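Local coordinates for protein carbonic anhydrase (Sordaria macrospora, PDB 4O1J) that probably catalyses the reversible hydration of carbon dioxide to hydrogencarbonate, as a zinc-dependent, tetrameric beta-class carbonic anhydrase, at residues Leu52-Ser57 against Ile89-Val94; Cys61-Ile66 against Gly72-His77; Glu147-Ile152 against Ala163-Glu168. All blocks are in the same frame, centred on the assembly; numbering follows the deposited sequence.

Contact 1: residues Leu52-Ser57 against Ile89-Val94. With ZN (zinc ion), chain C.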
ATOM      1  N   LEU A  52      -1.596  11.505 -19.163  1.00 26.36           N
ATOM      2  CA  LEU A  52      -1.906  10.638 -18.040  1.00 23.12           C
ATOM      3  C   LEU A  52      -3.113  11.235 -17.337  1.00 21.99           C
ATOM      4  O   LEU A  52      -3.098  12.398 -16.957  1.00 18.64           O
ATOM      5  CB  LEU A  52      -0.718  10.516 -17.079  1.00 22.49           C
ATOM      6  CG  LEU A  52      -0.972  10.039 -15.637  1.00 21.50           C
ATOM      7  CD1 LEU A  52      -1.620   8.659 -15.574  1.00 19.59           C
ATOM      8  CD2 LEU A  52       0.330  10.050 -14.850  1.00 22.23           C
ATOM      9  N   TRP A  53      -4.170  10.445 -17.219  1.00 24.52           N
ATOM     10  CA  TRP A  53      -5.398  10.850 -16.558  1.00 27.32           C
ATOM     11  C   TRP A  53      -5.517  10.141 -15.213  1.00 30.18           C
ATOM     12  O   TRP A  53      -5.457   8.920 -15.154  1.00 33.44           O
ATOM     13  CB  TRP A  53      -6.592  10.532 -17.464  1.00 27.02           C
ATOM     14  CG  TRP A  53      -7.947  10.724 -16.863  1.00 28.06           C
ATOM     15  CD1 TRP A  53      -8.609   9.861 -16.038  1.00 28.37           C
ATOM     16  CD2 TRP A  53      -8.827  11.832 -17.071  1.00 29.91           C
ATOM     17  NE1 TRP A  53      -9.842  10.371 -15.707  1.00 28.55           N
ATOM     18  CE2 TRP A  53     -10.000  11.585 -16.331  1.00 29.72           C
ATOM     19  CE3 TRP A  53      -8.736  13.020 -17.808  1.00 31.04           C
ATOM     20  CZ2 TRP A  53     -11.074  12.475 -16.309  1.00 30.25           C
ATOM     21  CZ3 TRP A  53      -9.801  13.907 -17.780  1.00 30.43           C
ATOM     22  CH2 TRP A  53     -10.953  13.629 -17.038  1.00 29.92           C
ATOM     23  N   ILE A  54      -5.648  10.899 -14.129  1.00 28.62           N
ATOM     24  CA  ILE A  54      -5.940  10.298 -12.830  1.00 27.38           C
ATOM     25  C   ILE A  54      -7.327  10.727 -12.396  1.00 28.04           C
ATOM     26  O   ILE A  54      -7.573  11.910 -12.144  1.00 28.33           O
ATOM     27  CB  ILE A  54      -4.914  10.685 -11.736  1.00 25.28           C
ATOM     28  CG1 ILE A  54      -3.501  10.243 -12.131  1.00 23.80           C
ATOM     29  CG2 ILE A  54      -5.280  10.026 -10.418  1.00 23.69           C
ATOM     30  CD1 ILE A  54      -2.405  10.734 -11.188  1.00 20.95           C
ATOM     31  N   GLY A  55      -8.241   9.766 -12.326  1.00 28.60           N
ATOM     32  CA  GLY A  55      -9.613  10.089 -11.986  1.00 28.71           C
ATOM     33  C   GLY A  55     -10.331   9.149 -11.041  1.00 29.66           C
ATOM     34  O   GLY A  55      -9.774   8.154 -10.538  1.00 31.41           O
ATOM     35  N   CYS A  56     -11.596   9.478 -10.799  1.00 29.70           N
ATOM     36  CA  CYS A  56     -12.435   8.682  -9.919  1.00 27.97           C
ATOM     37  C   CYS A  56     -12.983   7.482 -10.672  1.00 26.91           C
ATOM     38  O   CYS A  56     -13.313   7.576 -11.846  1.00 27.19           O
ATOM     39  CB  CYS A  56     -13.576   9.521  -9.338  1.00 26.63           C
ATOM     40  SG  CYS A  56     -14.504   8.687  -8.013  1.00 32.44           S
ATOM     41  N   SER A  57     -13.099   6.365  -9.966  1.00 27.71           N
ATOM     42  CA  SER A  57     -13.590   5.107 -10.509  1.00 28.42           C
ATOM     43  C   SER A  57     -15.029   5.199 -11.002  1.00 28.41           C
ATOM     44  O   SER A  57     -15.489   4.321 -11.736  1.00 27.65           O
ATOM     45  CB  SER A  57     -13.488   4.015  -9.434  1.00 29.08           C
ATOM     46  OG  SER A  57     -12.159   3.540  -9.305  1.00 30.06           O
ATOM     47  N   ILE A  89       1.623   2.759  -3.624  1.00 32.06           N
ATOM     48  CA  ILE A  89       2.503   2.199  -4.638  1.00 32.36           C
ATOM     49  C   ILE A  89       1.758   1.957  -5.955  1.00 32.76           C
ATOM     50  O   ILE A  89       2.346   2.057  -7.040  1.00 33.12           O
ATOM     51  CB  ILE A  89       3.157   0.886  -4.131  1.00 20.26           C
ATOM     52  CG1 ILE A  89       4.207   0.384  -5.122  1.00 21.24           C
ATOM     53  CG2 ILE A  89       2.104  -0.182  -3.864  1.00 18.89           C
ATOM     54  CD1 ILE A  89       5.147  -0.635  -4.534  1.00 20.60           C
ATOM     55  N   ASN A  90       0.458   1.684  -5.848  1.00 31.96           N
ATOM     56  CA  ASN A  90      -0.403   1.461  -7.003  1.00 30.73           C
ATOM     57  C   ASN A  90      -0.405   2.667  -7.950  1.00 30.68           C
ATOM     58  O   ASN A  90      -0.157   2.525  -9.150  1.00 31.61           O
ATOM     59  CB  ASN A  90      -1.829   1.150  -6.534  1.00 30.03           C
ATOM     60  CG  ASN A  90      -2.731   0.660  -7.654  1.00 29.53           C
ATOM     61  OD1 ASN A  90      -2.644   1.122  -8.793  1.00 30.33           O
ATOM     62  ND2 ASN A  90      -3.626  -0.266  -7.323  1.00 28.55           N
ATOM     63  N   THR A  91      -0.683   3.848  -7.399  1.00 28.68           N
ATOM     64  CA  THR A  91      -0.759   5.078  -8.182  1.00 29.74           C
ATOM     65  C   THR A  91       0.629   5.475  -8.678  1.00 31.59           C
ATOM     66  O   THR A  91       0.805   5.878  -9.837  1.00 32.16           O
ATOM     67  CB  THR A  91      -1.368   6.245  -7.351  1.00 20.94           C
ATOM     68  OG1 THR A  91      -2.634   5.846  -6.799  1.00 20.43           O
ATOM     69  CG2 THR A  91      -1.583   7.470  -8.212  1.00 21.66           C
ATOM     70  N   THR A  92       1.617   5.313  -7.803  1.00 32.34           N
ATOM     71  CA  THR A  92       2.990   5.707  -8.093  1.00 33.30           C
ATOM     72  C   THR A  92       3.569   4.887  -9.238  1.00 34.63           C
ATOM     73  O   THR A  92       4.409   5.374  -9.996  1.00 35.90           O
ATOM     74  CB  THR A  92       3.889   5.544  -6.854  1.00 32.47           C
ATOM     75  OG1 THR A  92       3.314   6.264  -5.756  1.00 33.59           O
ATOM     76  CG2 THR A  92       5.305   6.062  -7.130  1.00 29.79           C
ATOM     77  N   ALA A  93       3.110   3.647  -9.373  1.00 33.52           N
ATOM     78  CA  ALA A  93       3.541   2.813 -10.486  1.00 32.33           C
ATOM     79  C   ALA A  93       3.021   3.357 -11.820  1.00 31.46           C
ATOM     80  O   ALA A  93       3.764   3.421 -12.807  1.00 31.60           O
ATOM     81  CB  ALA A  93       3.083   1.379 -10.280  1.00 31.80           C
ATOM     82  N   VAL A  94       1.756   3.774 -11.838  1.00 30.35           N
ATOM     83  CA  VAL A  94       1.151   4.300 -13.058  1.00 30.17           C
ATOM     84  C   VAL A  94       1.830   5.602 -13.442  1.00 28.87           C
ATOM     85  O   VAL A  94       2.151   5.822 -14.611  1.00 28.54           O
ATOM     86  CB  VAL A  94      -0.371   4.547 -12.905  1.00 29.65           C
ATOM     87  CG1 VAL A  94      -0.928   5.161 -14.169  1.00 27.76           C
ATOM     88  CG2 VAL A  94      -1.101   3.251 -12.574  1.00 29.52           C
TER
HETATM   89 ZN    ZN C 301     -16.247   9.996  -7.402  1.00 28.77          ZN

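Contact 2: residues Cys61-Ile66 against Gly72-His77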
ATOM      1  N   CYS A  61     -17.564   8.742 -15.267  1.00 28.96           N
ATOM      2  CA  CYS A  61     -16.363   9.484 -15.645  1.00 28.80           C
ATOM      3  C   CYS A  61     -15.349   8.739 -16.522  1.00 30.42           C
ATOM      4  O   CYS A  61     -14.165   8.723 -16.184  1.00 32.66           O
ATOM      5  CB  CYS A  61     -15.643   9.951 -14.381  1.00 26.95           C
ATOM      6  SG  CYS A  61     -16.619  11.014 -13.297  1.00 41.24           S
ATOM      7  N   PRO A  62     -15.785   8.137 -17.650  1.00 28.72           N
ATOM      8  CA  PRO A  62     -14.779   7.499 -18.515  1.00 27.70           C
ATOM      9  C   PRO A  62     -13.997   8.516 -19.344  1.00 27.99           C
ATOM     10  O   PRO A  62     -14.537   9.111 -20.273  1.00 30.12           O
ATOM     11  CB  PRO A  62     -15.615   6.593 -19.415  1.00 27.17           C
ATOM     12  CG  PRO A  62     -16.937   7.270 -19.490  1.00 27.16           C
ATOM     13  CD  PRO A  62     -17.152   7.943 -18.165  1.00 27.57           C
ATOM     14  N   GLU A  63     -12.725   8.687 -19.012  1.00 27.83           N
ATOM     15  CA  GLU A  63     -11.885   9.746 -19.576  1.00 28.42           C
ATOM     16  C   GLU A  63     -11.917   9.829 -21.106  1.00 27.02           C
ATOM     17  O   GLU A  63     -11.958  10.920 -21.665  1.00 25.97           O
ATOM     18  CB  GLU A  63     -10.430   9.579 -19.095  1.00 27.87           C
ATOM     19  CG  GLU A  63      -9.663   8.424 -19.721  1.00 27.01           C
ATOM     20  CD  GLU A  63     -10.347   7.094 -19.534  1.00 26.99           C
ATOM     21  OE1 GLU A  63     -10.828   6.839 -18.410  1.00 27.10           O
ATOM     22  OE2 GLU A  63     -10.445   6.324 -20.518  1.00 26.90           O
ATOM     23  N   THR A  64     -11.899   8.684 -21.776  1.00 26.99           N
ATOM     24  CA  THR A  64     -11.729   8.660 -23.218  1.00 29.99           C
ATOM     25  C   THR A  64     -13.008   9.075 -23.928  1.00 33.57           C
ATOM     26  O   THR A  64     -12.960   9.647 -25.020  1.00 34.49           O
ATOM     27  CB  THR A  64     -11.288   7.270 -23.696  1.00 31.75           C
ATOM     28  OG1 THR A  64     -10.147   6.853 -22.934  1.00 33.87           O
ATOM     29  CG2 THR A  64     -10.896   7.306 -25.154  1.00 32.13           C
ATOM     30  N   THR A  65     -14.151   8.809 -23.300  1.00 34.74           N
ATOM     31  CA  THR A  65     -15.438   9.212 -23.866  1.00 33.62           C
ATOM     32  C   THR A  65     -15.697  10.703 -23.668  1.00 33.94           C
ATOM     33  O   THR A  65     -16.025  11.415 -24.622  1.00 34.87           O
ATOM     34  CB  THR A  65     -16.617   8.421 -23.248  1.00 33.46           C
ATOM     35  OG1 THR A  65     -16.465   7.026 -23.522  1.00 34.54           O
ATOM     36  CG2 THR A  65     -17.934   8.882 -23.847  1.00 33.40           C
ATOM     37  N   ILE A  66     -15.530  11.174 -22.434  1.00 32.35           N
ATOM     38  CA  ILE A  66     -15.883  12.546 -22.094  1.00 30.89           C
ATOM     39  C   ILE A  66     -14.901  13.554 -22.675  1.00 32.70           C
ATOM     40  O   ILE A  66     -15.235  14.727 -22.832  1.00 34.16           O
ATOM     41  CB  ILE A  66     -15.966  12.737 -20.564  1.00 28.59           C
ATOM     42  CG1 ILE A  66     -14.597  12.501 -19.919  1.00 26.58           C
ATOM     43  CG2 ILE A  66     -17.008  11.805 -19.971  1.00 27.46           C
ATOM     44  CD1 ILE A  66     -14.573  12.699 -18.421  1.00 23.95           C
ATOM     45  N   GLY A  72      -5.873   4.917 -27.292  1.00 35.58           N
ATOM     46  CA  GLY A  72      -4.466   5.007 -27.620  1.00 34.96           C
ATOM     47  C   GLY A  72      -3.831   6.350 -27.306  1.00 36.21           C
ATOM     48  O   GLY A  72      -2.638   6.541 -27.556  1.00 36.73           O
ATOM     49  N   ASP A  73      -4.603   7.287 -26.759  1.00 37.07           N
ATOM     50  CA  ASP A  73      -4.041   8.606 -26.481  1.00 38.42           C
ATOM     51  C   ASP A  73      -4.243   9.075 -25.038  1.00 36.06           C
ATOM     52  O   ASP A  73      -3.770  10.147 -24.665  1.00 37.36           O
ATOM     53  CB  ASP A  73      -4.609   9.652 -27.455  1.00 42.20           C
ATOM     54  CG  ASP A  73      -6.117   9.638 -27.525  1.00 45.27           C
ATOM     55  OD1 ASP A  73      -6.749   9.307 -26.505  1.00 48.42           O
ATOM     56  OD2 ASP A  73      -6.672   9.985 -28.591  1.00 44.37           O
ATOM     57  N   VAL A  74      -4.934   8.282 -24.223  1.00 32.99           N
ATOM     58  CA  VAL A  74      -5.024   8.588 -22.793  1.00 29.87           C
ATOM     59  C   VAL A  74      -4.657   7.388 -21.903  1.00 30.48           C
ATOM     60  O   VAL A  74      -5.358   6.377 -21.878  1.00 32.24           O
ATOM     61  CB  VAL A  74      -6.422   9.089 -22.404  1.00 26.09           C
ATOM     62  CG1 VAL A  74      -6.475   9.370 -20.920  1.00 26.03           C
ATOM     63  CG2 VAL A  74      -6.781  10.342 -23.188  1.00 23.86           C
ATOM     64  N   PHE A  75      -3.549   7.521 -21.180  1.00 28.69           N
ATOM     65  CA  PHE A  75      -3.074   6.529 -20.212  1.00 28.42           C
ATOM     66  C   PHE A  75      -3.721   6.820 -18.856  1.00 29.53           C
ATOM     67  O   PHE A  75      -3.585   7.930 -18.360  1.00 28.87           O
ATOM     68  CB  PHE A  75      -1.547   6.613 -20.120  1.00 27.84           C
ATOM     69  CG  PHE A  75      -0.888   5.411 -19.514  1.00 29.51           C
ATOM     70  CD1 PHE A  75      -0.830   4.205 -20.201  1.00 31.14           C
ATOM     71  CD2 PHE A  75      -0.278   5.499 -18.270  1.00 30.50           C
ATOM     72  CE1 PHE A  75      -0.197   3.101 -19.647  1.00 30.91           C
ATOM     73  CE2 PHE A  75       0.356   4.402 -17.710  1.00 31.51           C
ATOM     74  CZ  PHE A  75       0.395   3.201 -18.398  1.00 31.73           C
ATOM     75  N   VAL A  76      -4.429   5.872 -18.242  1.00 30.21           N
ATOM     76  CA  VAL A  76      -5.232   6.279 -17.084  1.00 32.23           C
ATOM     77  C   VAL A  76      -5.100   5.414 -15.825  1.00 34.59           C
ATOM     78  O   VAL A  76      -4.940   4.194 -15.883  1.00 35.91           O
ATOM     79  CB  VAL A  76      -6.759   6.376 -17.465  1.00 26.95           C
ATOM     80  CG1 VAL A  76      -6.985   6.004 -18.913  1.00 27.30           C
ATOM     81  CG2 VAL A  76      -7.647   5.524 -16.562  1.00 26.49           C
ATOM     82  N   HIS A  77      -5.154   6.096 -14.684  1.00 33.39           N
ATOM     83  CA  HIS A  77      -5.331   5.469 -13.388  1.00 31.30           C
ATOM     84  C   HIS A  77      -6.617   6.004 -12.767  1.00 28.62           C
ATOM     85  O   HIS A  77      -6.883   7.213 -12.774  1.00 28.06           O
ATOM     86  CB  HIS A  77      -4.131   5.738 -12.477  1.00 33.41           C
ATOM     87  CG  HIS A  77      -4.321   5.264 -11.067  1.00 34.74           C
ATOM     88  ND1 HIS A  77      -4.442   3.933 -10.737  1.00 36.18           N
ATOM     89  CD2 HIS A  77      -4.394   5.948  -9.900  1.00 33.70           C
ATOM     90  CE1 HIS A  77      -4.592   3.815  -9.429  1.00 34.28           C
ATOM     91  NE2 HIS A  77      -4.565   5.025  -8.900  1.00 33.89           N
TER
HETATM   92  O   HOH W   1      -7.467   6.719 -24.552  1.00 30.55           O

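Contact 3: residues Glu147-Ile152 against Ala163-Glu168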
ATOM      1  N   GLU A 147     -14.676  24.852   8.480  1.00 42.49           N
ATOM      2  CA  GLU A 147     -15.412  26.115   8.519  1.00 45.44           C
ATOM      3  C   GLU A 147     -16.076  26.428   7.186  1.00 43.94           C
ATOM      4  O   GLU A 147     -17.264  26.756   7.141  1.00 43.88           O
ATOM      5  CB  GLU A 147     -14.504  27.275   8.915  1.00 50.29           C
ATOM      6  CG  GLU A 147     -13.997  27.216  10.341  1.00 55.58           C
ATOM      7  CD  GLU A 147     -13.229  28.471  10.728  1.00 59.11           C
ATOM      8  OE1 GLU A 147     -13.808  29.579  10.623  1.00 57.95           O
ATOM      9  OE2 GLU A 147     -12.049  28.347  11.130  1.00 61.61           O
ATOM     10  N   GLU A 148     -15.300  26.341   6.107  1.00 41.82           N
ATOM     11  CA  GLU A 148     -15.803  26.652   4.775  1.00 38.58           C
ATOM     12  C   GLU A 148     -16.845  25.638   4.335  1.00 36.70           C
ATOM     13  O   GLU A 148     -17.891  25.998   3.786  1.00 38.34           O
ATOM     14  CB  GLU A 148     -14.674  26.687   3.750  1.00 38.01           C
ATOM     15  CG  GLU A 148     -15.180  26.684   2.315  1.00 39.10           C
ATOM     16  CD  GLU A 148     -14.063  26.664   1.297  1.00 40.10           C
ATOM     17  OE1 GLU A 148     -14.353  26.864   0.095  1.00 38.84           O
ATOM     18  OE2 GLU A 148     -12.896  26.455   1.702  1.00 41.32           O
ATOM     19  N   LEU A 149     -16.552  24.367   4.578  1.00 33.18           N
ATOM     20  CA  LEU A 149     -17.440  23.306   4.143  1.00 32.72           C
ATOM     21  C   LEU A 149     -18.771  23.345   4.883  1.00 34.49           C
ATOM     22  O   LEU A 149     -19.829  23.175   4.275  1.00 36.76           O
ATOM     23  CB  LEU A 149     -16.768  21.948   4.320  1.00 32.55           C
ATOM     24  CG  LEU A 149     -15.558  21.659   3.424  1.00 31.94           C
ATOM     25  CD1 LEU A 149     -14.952  20.318   3.783  1.00 31.18           C
ATOM     26  CD2 LEU A 149     -15.940  21.688   1.945  1.00 32.29           C
ATOM     27  N   ASP A 150     -18.725  23.577   6.191  1.00 34.40           N
ATOM     28  CA  ASP A 150     -19.947  23.587   6.989  1.00 35.40           C
ATOM     29  C   ASP A 150     -20.859  24.782   6.680  1.00 34.44           C
ATOM     30  O   ASP A 150     -22.080  24.699   6.844  1.00 34.42           O
ATOM     31  CB  ASP A 150     -19.607  23.565   8.484  1.00 37.01           C
ATOM     32  CG  ASP A 150     -19.007  22.237   8.930  1.00 39.56           C
ATOM     33  OD1 ASP A 150     -18.435  22.182  10.039  1.00 39.91           O
ATOM     34  OD2 ASP A 150     -19.099  21.251   8.171  1.00 41.65           O
ATOM     35  N   ALA A 151     -20.275  25.881   6.213  1.00 32.50           N
ATOM     36  CA  ALA A 151     -21.049  27.092   5.960  1.00 31.22           C
ATOM     37  C   ALA A 151     -21.882  26.978   4.683  1.00 32.97           C
ATOM     38  O   ALA A 151     -22.801  27.766   4.458  1.00 31.95           O
ATOM     39  CB  ALA A 151     -20.130  28.297   5.882  1.00 28.87           C
ATOM     40  N   ILE A 152     -21.584  25.972   3.869  1.00 33.82           N
ATOM     41  CA  ILE A 152     -22.299  25.789   2.620  1.00 35.11           C
ATOM     42  C   ILE A 152     -23.648  25.146   2.911  1.00 37.68           C
ATOM     43  O   ILE A 152     -23.716  24.036   3.434  1.00 38.95           O
ATOM     44  CB  ILE A 152     -21.499  24.910   1.637  1.00 34.33           C
ATOM     45  CG1 ILE A 152     -20.131  25.528   1.343  1.00 33.29           C
ATOM     46  CG2 ILE A 152     -22.285  24.674   0.354  1.00 32.98           C
ATOM     47  CD1 ILE A 152     -19.166  24.555   0.680  1.00 31.57           C
ATOM     48  N   ALA A 163     -14.761  17.970  -3.072  1.00 25.82           N
ATOM     49  CA  ALA A 163     -14.130  17.249  -4.185  1.00 23.95           C
ATOM     50  C   ALA A 163     -13.066  18.103  -4.894  1.00 24.58           C
ATOM     51  O   ALA A 163     -12.003  17.593  -5.302  1.00 23.73           O
ATOM     52  CB  ALA A 163     -15.177  16.783  -5.167  1.00 21.62           C
ATOM     53  N   GLN A 164     -13.336  19.405  -4.999  1.00 25.54           N
ATOM     54  CA  GLN A 164     -12.380  20.341  -5.595  1.00 28.51           C
ATOM     55  C   GLN A 164     -11.146  20.556  -4.717  1.00 31.39           C
ATOM     56  O   GLN A 164     -10.010  20.656  -5.220  1.00 32.11           O
ATOM     57  CB  GLN A 164     -13.048  21.684  -5.868  1.00 29.84           C
ATOM     58  CG  GLN A 164     -14.244  21.603  -6.795  1.00 29.92           C
ATOM     59  CD  GLN A 164     -14.926  22.937  -6.959  1.00 30.69           C
ATOM     60  OE1 GLN A 164     -14.912  23.767  -6.053  1.00 32.50           O
ATOM     61  NE2 GLN A 164     -15.519  23.158  -8.124  1.00 30.39           N
ATOM     62  N   LEU A 165     -11.368  20.632  -3.406  1.00 32.61           N
ATOM     63  CA  LEU A 165     -10.259  20.782  -2.474  1.00 33.19           C
ATOM     64  C   LEU A 165      -9.409  19.525  -2.541  1.00 33.66           C
ATOM     65  O   LEU A 165      -8.178  19.580  -2.413  1.00 35.35           O
ATOM     66  CB  LEU A 165     -10.757  21.014  -1.047  1.00 33.42           C
ATOM     67  CG  LEU A 165     -11.501  22.318  -0.759  1.00 33.72           C
ATOM     68  CD1 LEU A 165     -12.103  22.275   0.634  1.00 33.70           C
ATOM     69  CD2 LEU A 165     -10.576  23.506  -0.910  1.00 33.73           C
ATOM     70  N   ASN A 166     -10.074  18.396  -2.769  1.00 33.35           N
ATOM     71  CA  ASN A 166      -9.372  17.132  -2.929  1.00 35.44           C
ATOM     72  C   ASN A 166      -8.486  17.133  -4.174  1.00 36.32           C
ATOM     73  O   ASN A 166      -7.342  16.650  -4.138  1.00 39.48           O
ATOM     74  CB  ASN A 166     -10.370  15.980  -2.998  1.00 36.96           C
ATOM     75  CG  ASN A 166      -9.693  14.635  -3.118  1.00 38.73           C
ATOM     76  OD1 ASN A 166      -8.914  14.242  -2.248  1.00 40.36           O
ATOM     77  ND2 ASN A 166      -9.986  13.918  -4.200  1.00 38.65           N
ATOM     78  N   VAL A 167      -8.996  17.700  -5.266  1.00 33.27           N
ATOM     79  CA  VAL A 167      -8.167  17.843  -6.458  1.00 31.20           C
ATOM     80  C   VAL A 167      -6.946  18.709  -6.176  1.00 32.94           C
ATOM     81  O   VAL A 167      -5.833  18.381  -6.592  1.00 33.77           O
ATOM     82  CB  VAL A 167      -8.943  18.463  -7.633  1.00 28.31           C
ATOM     83  CG1 VAL A 167      -8.015  18.711  -8.826  1.00 25.74           C
ATOM     84  CG2 VAL A 167     -10.082  17.564  -8.032  1.00 27.93           C
ATOM     85  N   GLU A 168      -7.156  19.815  -5.468  1.00 34.21           N
ATOM     86  CA  GLU A 168      -6.053  20.722  -5.156  1.00 36.61           C
ATOM     87  C   GLU A 168      -4.953  20.024  -4.332  1.00 36.57           C
ATOM     88  O   GLU A 168      -3.739  20.167  -4.610  1.00 35.88           O
ATOM     89  CB  GLU A 168      -6.590  21.954  -4.421  1.00 39.83           C
ATOM     90  CG  GLU A 168      -7.296  22.946  -5.350  1.00 42.83           C
ATOM     91  CD  GLU A 168      -8.102  24.005  -4.606  1.00 45.16           C
ATOM     92  OE1 GLU A 168      -8.062  24.017  -3.357  1.00 46.59           O
ATOM     93  OE2 GLU A 168      -8.780  24.823  -5.272  1.00 45.22           O
TER

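Contact 1: residues Leu52-Ser57 against Ile89-Val94
L52 and V94 face each other with their CA atoms 8.6 Å apart, and I54 stands over T91 at nearly the same spacing, so helix 89-100 rides on one face of strand 51-56 with side chains alone filling the gap. No hydrogen bond joins the two segments. The closest meeting is between methyl groups: CD1 of L52 reaches CG1 of V94 at 3.8 Å. The two side chains cross obliquely, and only one branch of each takes part. On V94 that branch is the one set anti to the backbone N (chi1 177°), which carries CG1 from the helix surface toward the strand. One turn earlier in the helix, T91 presents its methyl rather than its hydroxyl, and CG2 lies 4.5 Å from CD1 of I54, a looser approach. I54 gets there because its chain is extended at chi2 (173°), so that CD1 is its leading atom.

The alternation of the strand sorts these residues. L52 and I54 point to helix 89-100, whereas W53 between them turns to the other face and packs on E63 and I66 of helix 63-66. This is the layered alpha/beta arrangement of the beta-class carbonic anhydrase fold, with strand 51-56 held between strands 74-79 and 106-112, parallel to both. L109 touches I54 from strand 106-112, while F75 and H77 of strand 74-79 also pack on V94.

Where the strand ends, C56 gives its SG to the zinc ion at 2.3 Å, and H112 and C115 supply the other two protein ligands seen at the metal. Just beyond, OG of S57 is hydrogen-bonded to the carbonyl O of V76 of the second subunit, and V94 packs against S57 of that same subunit.

Contact 2: residues Cys61-Ile66 against Gly72-His77
The carboxylate of E63 lies with one face against V76: CG1 of the valine sits almost straight above CD at 3.6 Å, with both oxygens only slightly farther off. CG2 of V76 covers the same face, displaced toward OE1 at 3.9 Å. Charge pairing is left to the oxygens: OE2 forms a salt bridge with NH2 of R78 of the second subunit, and OE1 has a long, weak ion pair with R78 of its own chain. The hydroxyl of T64 also points to OE2, although the modelled separation is too short to be taken at face value.

The torsions of E63 bring it to this place. Its CG lies between the backbone N and the carbonyl carbon (chi1 73°), and the chain then bends at chi2 (-56°). The E63 side chain slides past that of V74 in the opposite direction and crosses that of V76 at about a right angle. CG of E63 meets CG1 of V74 at 3.5 Å. Replacing E63 with an alanine would probably leave R78 of the second subunit without its acidic mate and open a gap over V76.

A water completes the contact where no direct bond spans it: it donates to OG1 of T64 at 3.1 Å and accepts from the backbone N of V74 at 3.0 Å. W53 packs on both E63 and V74 from the neighbouring strand. The short helix 63-66 thus lies over strand 74-79 in a beta-alpha-beta crossover, whose two parallel strands, 51-56 and 74-79, are adjacent in the sheet of this carbonic anhydrase.

Contact 3: residues Glu147-Ile152 against Ala163-Glu168
L149 and L165 adopt nearly the same shape, each with CG opposite the carbonyl carbon (chi1 -67° and -66°) and an extended second torsion, and from facing helices the two side chains slide past each other in opposite directions. A single methyl pair makes the contact, CD2 of L149 and CD1 of L165 at 4.1 Å. E148, which is only partly buried, comes in alongside. Its chain is stretched out, and OE2 passes CD1 of L165 at 4.4 Å, while OE1 of the same carboxylate forms a salt bridge with NE of R161, one turn before L165.

Helix 146-151 is followed after a short connection by helix 155-176, and the chain turns back, so that the two helices pack side by side with roughly opposed, oblique directions and the middle of the short helix meets the middle of the long one. R161 and I162 extend the surface under L149, while V141 of helix 136-144 and H145 pack on L165, making this a meeting of three successive helices. R158 of the longer helix reaches the carbonyl oxygens of L149 and I152 through weak hydrogen bonds. No other subunit of the tetramer touches either segment.

In the fold
Contacts 1 and 2 belong to one sheet, and their centres lie about 12 Å apart. Along the chain contact 2 is nested inside the loop closed by contact 1: strand 51-56, helix 63-66, strand 74-79 and helix 89-100 follow in turn, placing the two helices on opposite faces of the neighbouring strands. Backbone pairing of W53 with F75 and H77 ties the contacts directly, and both touch the second subunit, so the sheet beside the zinc site also builds the oligomer. Contact 3 comes later in sequence, its centre about 22 Å from that of contact 1 and about 26 Å from that of contact 2; its segments touch neither, the nearest atoms being about 7 Å and about 10 Å away.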